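Local coordinates for putative O-acetylhomoserine (Thiol)-lyase (Campylobacter jejuni, PDB 4OC9), which probably makes homocysteine from O-acetylhomoserine and a sulfide source as a pyridoxal phosphate-dependent enzyme of the trans-sulfuration family, at residues V102-K107 against T114-T119; N182-P187 against F338-L343; G196-V201 against K223-L228. One frame throughout, in Å; residues are numbered along the deposited sequence.

How the contacts relate
All three contacts are buried. Contacts 1 and 3 reach the same seven-stranded sheet, at strands 101-105 and 199-203. Their centres are 21 Å apart and their nearest atoms about 9 Å, so they do not touch. Contact 2 ties the loop after strand 177-181 to the start of strand 342-346, which belongs to the five-stranded sheet. It touches contact 3, where Asn182 N lies 3.0 Å from Val201 O, a probable hydrogen bond. Contact 3 lies within the long chain excursion closed by contact 2. So does Lys206, the predicted pyridoxal phosphate lysine, five residues after Val201.

Contact 1 (V102-K107 against T114-T119); sequences VAYSNK and TLISHT
Ile116 lays its CG2 methyl over one face of the Tyr104 ring. The methyl sits 3.7 Å from CD1 of Tyr104 and is offset toward the rim, a CH-pi contact. The same CG2 touches Val102 CG2 at 3.9 Å, so one methyl serves two residues of the strand. Ile116 CD1 reaches back to Tyr104 CB at 4.1 Å. Farther along the ring, the tyrosine OH comes to 3.5 Å from Ser117 CB. The OG of that serine is bonded instead to Gln113 O, one turn back. Strand 101-105 and helix 110-119 are the first two elements of a beta-alpha-beta unit completed by strand 126-130. The N-to-C directions of strand 102-105 and helix 114-119 differ by 133°, and their axes come within 10.0 Å. Tyr104 CG stands between the backbone N and the carbonyl carbon (chi1 71°), and the ring passes beneath the Ile116 methyl. Ala127 of strand 126-130 touches both Tyr104 and Ile116, while Leu92 of helix 84-93 and Phe150 of strand 146-152 also pack on Ile116. Thr114 O accepts the usual helical bond from His118 N and a second from Thr119 N, which makes the wider pi-type turn.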
# COMPACT_ATOMS: atom_id res chain seq x y z
N VAL D 102 -18.33 34.75 -3.66
CA VAL D 102 -17.93 33.96 -4.81
C VAL D 102 -19.18 33.66 -5.58
O VAL D 102 -20.24 33.43 -5.00
CB VAL D 102 -17.22 32.62 -4.45
CG1 VAL D 102 -15.93 32.88 -3.68
CG2 VAL D 102 -18.13 31.71 -3.62
N ALA D 103 -19.04 33.62 -6.90
CA ALA D 103 -20.14 33.32 -7.80
C ALA D 103 -20.04 31.84 -8.19
O ALA D 103 -18.97 31.37 -8.60
CB ALA D 103 -20.08 34.18 -9.05
N TYR D 104 -21.16 31.13 -8.11
CA TYR D 104 -21.15 29.72 -8.45
C TYR D 104 -22.35 29.26 -9.28
O TYR D 104 -23.46 29.73 -9.13
CB TYR D 104 -21.10 28.90 -7.16
CG TYR D 104 -22.39 28.90 -6.34
CD1 TYR D 104 -22.74 29.98 -5.54
CD2 TYR D 104 -23.21 27.79 -6.32
CE1 TYR D 104 -23.92 29.97 -4.79
CE2 TYR D 104 -24.36 27.76 -5.56
CZ TYR D 104 -24.71 28.85 -4.81
OH TYR D 104 -25.86 28.81 -4.07
N SER D 105 -22.09 28.32 -10.16
CA SER D 105 -23.10 27.75 -11.02
C SER D 105 -24.18 27.00 -10.24
O SER D 105 -23.91 26.32 -9.24
CB SER D 105 -22.44 26.79 -12.05
OG SER D 105 -23.41 26.10 -12.81
N ASN D 106 -25.41 27.13 -10.72
CA ASN D 106 -26.56 26.50 -10.10
C ASN D 106 -26.63 25.03 -10.49
O ASN D 106 -27.51 24.29 -10.05
CB ASN D 106 -27.86 27.21 -10.50
CG ASN D 106 -28.17 27.10 -11.99
OD1 ASN D 106 -27.30 26.87 -12.84
ND2 ASN D 106 -29.42 27.32 -12.32
N LYS D 107 -25.74 24.61 -11.39
CA LYS D 107 -25.70 23.21 -11.83
C LYS D 107 -24.32 22.57 -11.55
O LYS D 107 -23.45 22.55 -12.43
CB LYS D 107 -26.10 23.07 -13.30
CG LYS D 107 -27.51 23.55 -13.57
CD LYS D 107 -27.97 23.26 -14.98
CE LYS D 107 -29.33 23.87 -15.18
NZ LYS D 107 -29.91 23.49 -16.48
N THR D 114 -23.27 22.45 -1.35
CA THR D 114 -23.40 22.58 0.11
C THR D 114 -22.19 23.35 0.66
O THR D 114 -22.33 24.26 1.47
CB THR D 114 -23.51 21.23 0.79
OG1 THR D 114 -24.72 20.59 0.34
CG2 THR D 114 -23.58 21.38 2.26
N LEU D 115 -21.00 22.97 0.22
CA LEU D 115 -19.76 23.64 0.62
C LEU D 115 -19.81 25.13 0.39
O LEU D 115 -19.55 25.94 1.27
CB LEU D 115 -18.57 23.12 -0.21
CG LEU D 115 -17.29 23.95 -0.15
CD1 LEU D 115 -16.71 24.00 1.24
CD2 LEU D 115 -16.23 23.44 -1.10
N ILE D 116 -20.16 25.48 -0.82
CA ILE D 116 -20.23 26.88 -1.20
C ILE D 116 -21.41 27.67 -0.62
O ILE D 116 -21.20 28.72 -0.04
CB ILE D 116 -20.22 27.04 -2.75
CG1 ILE D 116 -18.94 26.41 -3.34
CG2 ILE D 116 -20.29 28.50 -3.15
CD1 ILE D 116 -18.80 26.50 -4.84
N SER D 117 -22.64 27.15 -0.74
CA SER D 117 -23.82 27.89 -0.24
C SER D 117 -24.07 27.80 1.26
O SER D 117 -24.76 28.67 1.79
CB SER D 117 -25.12 27.47 -0.97
OG SER D 117 -25.51 26.17 -0.60
N HIS D 118 -23.53 26.80 1.94
CA HIS D 118 -23.75 26.73 3.39
C HIS D 118 -22.49 26.74 4.25
O HIS D 118 -22.31 27.63 5.07
CB HIS D 118 -24.60 25.51 3.80
CG HIS D 118 -25.96 25.51 3.18
ND1 HIS D 118 -26.98 26.34 3.60
CD2 HIS D 118 -26.51 24.72 2.22
CE1 HIS D 118 -28.07 26.11 2.90
NE2 HIS D 118 -27.81 25.12 2.06
N THR D 119 -21.63 25.76 4.05
CA THR D 119 -20.40 25.65 4.84
C THR D 119 -19.47 26.86 4.82
O THR D 119 -18.97 27.26 5.88
CB THR D 119 -19.65 24.41 4.46
OG1 THR D 119 -20.53 23.30 4.60
CG2 THR D 119 -18.44 24.23 5.37

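Contact 2 (N182-P187 against F338-L343); sequences NTVATP and FASGLL
Ser340 meets Val184 with both atoms of its short side chain. Its CB lies 3.3 Å from Val184 O and 4.1 Å from Val184 CG1. One bond farther out, OG donates a hydrogen bond of 2.7 Å to the same Val184 O. The C=O...donor angle is 145°, and the hydroxyl is tilted 32° from the carbonyl plane. OG also rests 3.8 Å from Val184 CG1, so a methyl of Val184 lies beside the hydroxyl that its own carbonyl receives. The chi1 of Ser340 is -169°, which turns OG away from its own backbone N and out to the valine carbonyl.

Val184 answers with its CG1 branch. This methyl touches Ser340 and then Leu342, whose CB is 4.2 Å away.

The contact joins the large cofactor-binding domain, built on the seven-stranded sheet with its one antiparallel strand, to the smaller C-terminal domain, as in fold-type I pyridoxal phosphate enzymes. Segment 182-187 follows strand 177-181 of the seven-stranded sheet, and its residues 183-185 have helical backbone angles without regular helical bonding. Segment 338-343 leads into strand 342-346 of the five-stranded sheet. The serine bond therefore links the loop at the C-terminal end of strand 177-181 to the residues entering strand 342-346. All three touching residues are buried, so the bond gives a polar partner to a carbonyl oxygen in the interior.

Ile293 of helix 276-309 and Tyr207 pack on Ser340. Its own carbonyl O accepts from Tyr318 OH. Tyr207, which directly follows the predicted cofactor lysine Lys206, also has its OH in a weak hydrogen bond with Gly341 N.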
# COMPACT_ATOMS: atom_id res chain seq x y z
N ASN D 182 -13.28 20.18 -13.88
CA ASN D 182 -13.29 19.37 -15.13
C ASN D 182 -13.27 17.87 -14.85
O ASN D 182 -12.84 17.07 -15.69
CB ASN D 182 -12.03 19.77 -15.92
CG ASN D 182 -12.10 19.39 -17.38
OD1 ASN D 182 -13.14 19.47 -17.97
ND2 ASN D 182 -10.96 19.05 -17.98
N THR D 183 -13.75 17.48 -13.67
CA THR D 183 -13.77 16.08 -13.25
C THR D 183 -14.39 15.09 -14.19
O THR D 183 -13.78 14.09 -14.59
CB THR D 183 -14.54 15.93 -11.94
OG1 THR D 183 -13.90 16.70 -10.89
CG2 THR D 183 -14.58 14.49 -11.55
N VAL D 184 -15.63 15.35 -14.59
CA VAL D 184 -16.31 14.44 -15.47
C VAL D 184 -15.78 14.34 -16.90
O VAL D 184 -15.67 13.24 -17.49
CB VAL D 184 -17.80 14.81 -15.54
CG1 VAL D 184 -18.54 13.80 -16.42
CG2 VAL D 184 -18.38 14.82 -14.15
N ALA D 185 -15.49 15.47 -17.51
CA ALA D 185 -14.99 15.46 -18.89
C ALA D 185 -13.61 14.86 -18.99
O ALA D 185 -13.29 14.14 -19.94
CB ALA D 185 -14.99 16.87 -19.44
N THR D 186 -12.79 15.14 -17.98
CA THR D 186 -11.39 14.69 -17.86
C THR D 186 -10.56 15.56 -18.82
O THR D 186 -11.07 16.13 -19.77
CB THR D 186 -11.10 13.22 -18.22
OG1 THR D 186 -11.08 13.05 -19.64
CG2 THR D 186 -12.07 12.29 -17.56
N PRO D 187 -9.25 15.65 -18.57
CA PRO D 187 -8.44 16.46 -19.47
C PRO D 187 -8.36 15.89 -20.88
O PRO D 187 -7.95 16.61 -21.78
CB PRO D 187 -7.05 16.40 -18.84
CG PRO D 187 -7.27 16.00 -17.42
CD PRO D 187 -8.45 15.09 -17.47
N PHE D 338 -16.51 12.41 -27.75
CA PHE D 338 -16.80 11.49 -26.65
C PHE D 338 -17.30 12.39 -25.56
O PHE D 338 -16.74 13.44 -25.33
CB PHE D 338 -15.58 10.68 -26.19
CG PHE D 338 -15.05 9.69 -27.20
CD1 PHE D 338 -15.80 8.59 -27.56
CD2 PHE D 338 -13.74 9.77 -27.65
CE1 PHE D 338 -15.32 7.67 -28.47
CE2 PHE D 338 -13.24 8.84 -28.53
CZ PHE D 338 -14.03 7.79 -28.95
N ALA D 339 -18.34 11.98 -24.86
CA ALA D 339 -18.94 12.79 -23.81
C ALA D 339 -18.87 12.25 -22.38
O ALA D 339 -19.65 12.62 -21.50
CB ALA D 339 -20.37 13.04 -24.18
N SER D 340 -17.93 11.34 -22.16
CA SER D 340 -17.70 10.71 -20.84
C SER D 340 -18.78 9.68 -20.45
O SER D 340 -19.66 9.36 -21.24
CB SER D 340 -17.48 11.75 -19.76
OG SER D 340 -17.02 11.13 -18.58
N GLY D 341 -18.69 9.15 -19.24
CA GLY D 341 -19.61 8.10 -18.79
C GLY D 341 -20.73 8.38 -17.85
O GLY D 341 -21.31 7.46 -17.29
N LEU D 342 -21.06 9.65 -17.66
CA LEU D 342 -22.15 9.99 -16.77
C LEU D 342 -23.39 10.36 -17.57
O LEU D 342 -23.29 11.04 -18.59
CB LEU D 342 -21.80 11.20 -15.94
CG LEU D 342 -22.78 11.48 -14.82
CD1 LEU D 342 -22.67 10.34 -13.80
CD2 LEU D 342 -22.44 12.79 -14.16
N LEU D 343 -24.54 9.88 -17.15
CA LEU D 343 -25.77 10.25 -17.85
C LEU D 343 -26.92 10.12 -16.85
O LEU D 343 -26.74 9.53 -15.78
CB LEU D 343 -26.03 9.38 -19.04
CG LEU D 343 -26.43 7.91 -18.90
CD1 LEU D 343 -27.83 7.79 -18.34
CD2 LEU D 343 -26.47 7.28 -20.28

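Contact 3 (G196-V201 against K223-L228); sequences GVDVIV and KDLNDL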
# COMPACT_ATOMS: atom_id res chain seq x y z
N GLY D 196 -9.48 29.96 -21.83
CA GLY D 196 -9.33 31.05 -20.87
C GLY D 196 -9.52 30.78 -19.38
O GLY D 196 -9.44 31.72 -18.58
N VAL D 197 -9.76 29.53 -19.00
CA VAL D 197 -9.93 29.24 -17.58
C VAL D 197 -8.59 29.48 -16.87
O VAL D 197 -7.53 29.23 -17.42
CB VAL D 197 -10.47 27.82 -17.34
CG1 VAL D 197 -10.34 27.40 -15.88
CG2 VAL D 197 -11.90 27.72 -17.81
N ASP D 198 -8.68 29.99 -15.65
CA ASP D 198 -7.54 30.29 -14.83
C ASP D 198 -7.10 29.12 -13.96
O ASP D 198 -5.91 28.78 -13.90
CB ASP D 198 -7.90 31.48 -13.93
CG ASP D 198 -8.22 32.76 -14.74
OD1 ASP D 198 -7.41 33.12 -15.63
OD2 ASP D 198 -9.23 33.45 -14.41
N VAL D 199 -8.07 28.53 -13.28
CA VAL D 199 -7.84 27.42 -12.39
C VAL D 199 -8.78 26.25 -12.63
O VAL D 199 -9.97 26.41 -12.75
CB VAL D 199 -8.00 27.86 -10.91
CG1 VAL D 199 -7.88 26.68 -9.95
CG2 VAL D 199 -6.97 28.91 -10.56
N ILE D 200 -8.21 25.06 -12.69
CA ILE D 200 -8.97 23.83 -12.89
C ILE D 200 -8.91 22.94 -11.65
O ILE D 200 -7.83 22.75 -11.06
CB ILE D 200 -8.43 23.01 -14.06
CG1 ILE D 200 -8.82 23.66 -15.38
CG2 ILE D 200 -9.03 21.62 -14.03
CD1 ILE D 200 -8.23 22.98 -16.59
N VAL D 201 -10.06 22.45 -11.22
CA VAL D 201 -10.09 21.53 -10.08
C VAL D 201 -10.60 20.18 -10.57
O VAL D 201 -11.38 20.09 -11.53
CB VAL D 201 -10.90 21.97 -8.87
CG1 VAL D 201 -10.23 23.12 -8.18
CG2 VAL D 201 -12.34 22.29 -9.26
N LYS D 223 -0.92 28.67 -17.25
CA LYS D 223 0.33 29.37 -17.43
C LYS D 223 0.04 30.86 -17.35
O LYS D 223 -1.00 31.30 -17.79
CB LYS D 223 0.90 29.06 -18.81
CG LYS D 223 1.30 27.61 -18.95
CD LYS D 223 1.83 27.28 -20.32
CE LYS D 223 2.25 25.83 -20.32
NZ LYS D 223 2.87 25.43 -21.60
N ASP D 224 0.96 31.60 -16.76
CA ASP D 224 0.86 33.05 -16.62
C ASP D 224 -0.26 33.55 -15.73
O ASP D 224 -0.62 34.72 -15.81
CB ASP D 224 0.77 33.69 -18.00
CG ASP D 224 1.99 33.36 -18.88
OD1 ASP D 224 3.13 33.39 -18.37
OD2 ASP D 224 1.81 33.12 -20.10
N LEU D 225 -0.76 32.72 -14.82
CA LEU D 225 -1.81 33.18 -13.91
C LEU D 225 -1.34 34.38 -13.02
O LEU D 225 -2.17 35.15 -12.51
CB LEU D 225 -2.28 32.04 -13.02
CG LEU D 225 -3.39 32.37 -12.01
CD1 LEU D 225 -4.60 32.95 -12.71
CD2 LEU D 225 -3.77 31.13 -11.24
N ASN D 226 -0.02 34.50 -12.78
CA ASN D 226 0.53 35.61 -11.99
C ASN D 226 0.08 36.94 -12.57
O ASN D 226 -0.26 37.88 -11.82
CB ASN D 226 2.05 35.57 -11.94
CG ASN D 226 2.60 34.44 -11.09
OD1 ASN D 226 1.91 33.87 -10.25
ND2 ASN D 226 3.88 34.20 -11.22
N ASP D 227 0.06 37.02 -13.91
CA ASP D 227 -0.38 38.25 -14.62
C ASP D 227 -1.71 38.75 -14.07
O ASP D 227 -1.91 39.94 -13.90
CB ASP D 227 -0.52 37.99 -16.13
CG ASP D 227 0.78 37.58 -16.79
OD1 ASP D 227 1.82 37.58 -16.11
OD2 ASP D 227 0.78 37.25 -17.99
N LEU D 228 -2.62 37.84 -13.78
CA LEU D 228 -3.95 38.18 -13.25
C LEU D 228 -3.99 38.45 -11.75
O LEU D 228 -4.84 39.21 -11.27
CB LEU D 228 -4.94 37.05 -13.58
CG LEU D 228 -6.39 37.17 -13.09
CD1 LEU D 228 -7.06 38.43 -13.62
CD2 LEU D 228 -7.19 35.95 -13.52
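The entry to strand 199-203 of the seven-stranded sheet, Asp198 and Val199, meets the short helix that follows strand 217-221. That strand is the antiparallel neighbour of 199-203, so the helix comes back to pack against the start of the neighbouring strand. Asp198 and Leu225 form the closest backbone pair, with CA atoms 6.5 Å apart.

Leu225 divides its methyls. CD1 touches Asp198 CB at 3.8 Å. CD2 meets mainly Val199 CG2, at 4.0 Å. The aspartate and Leu225 side chains cross at about a right angle. One turn on, Leu228 also crosses Asp198 nearly at a right angle and brings its CD2 up to the carboxylate. This methyl is 3.3 Å from Asp198 OD2 and 3.5 Å from Asp198 OD1, so it touches both oxygens. In both leucines CG is anti to the backbone N, with chi1 of -180° in Leu225 and 179° in Leu228, which carries the methyls out to Asp198 and, for Leu225, to Val199. Phe258 of helix 257-270 packs on both Val199 and Leu225.

The carboxylate has its own polar partners. OD1 forms a salt bridge with Arg222 NE, on the residue just before Lys223. OD2 accepts from the backbone N of Ser178 in the neighbouring strand 177-181. The acid is buried, and these partners would be expected to favour its charged form. Leucine methyls thus pack against a carboxylate whose two oxygens are satisfied by a backbone N-H and an arginine.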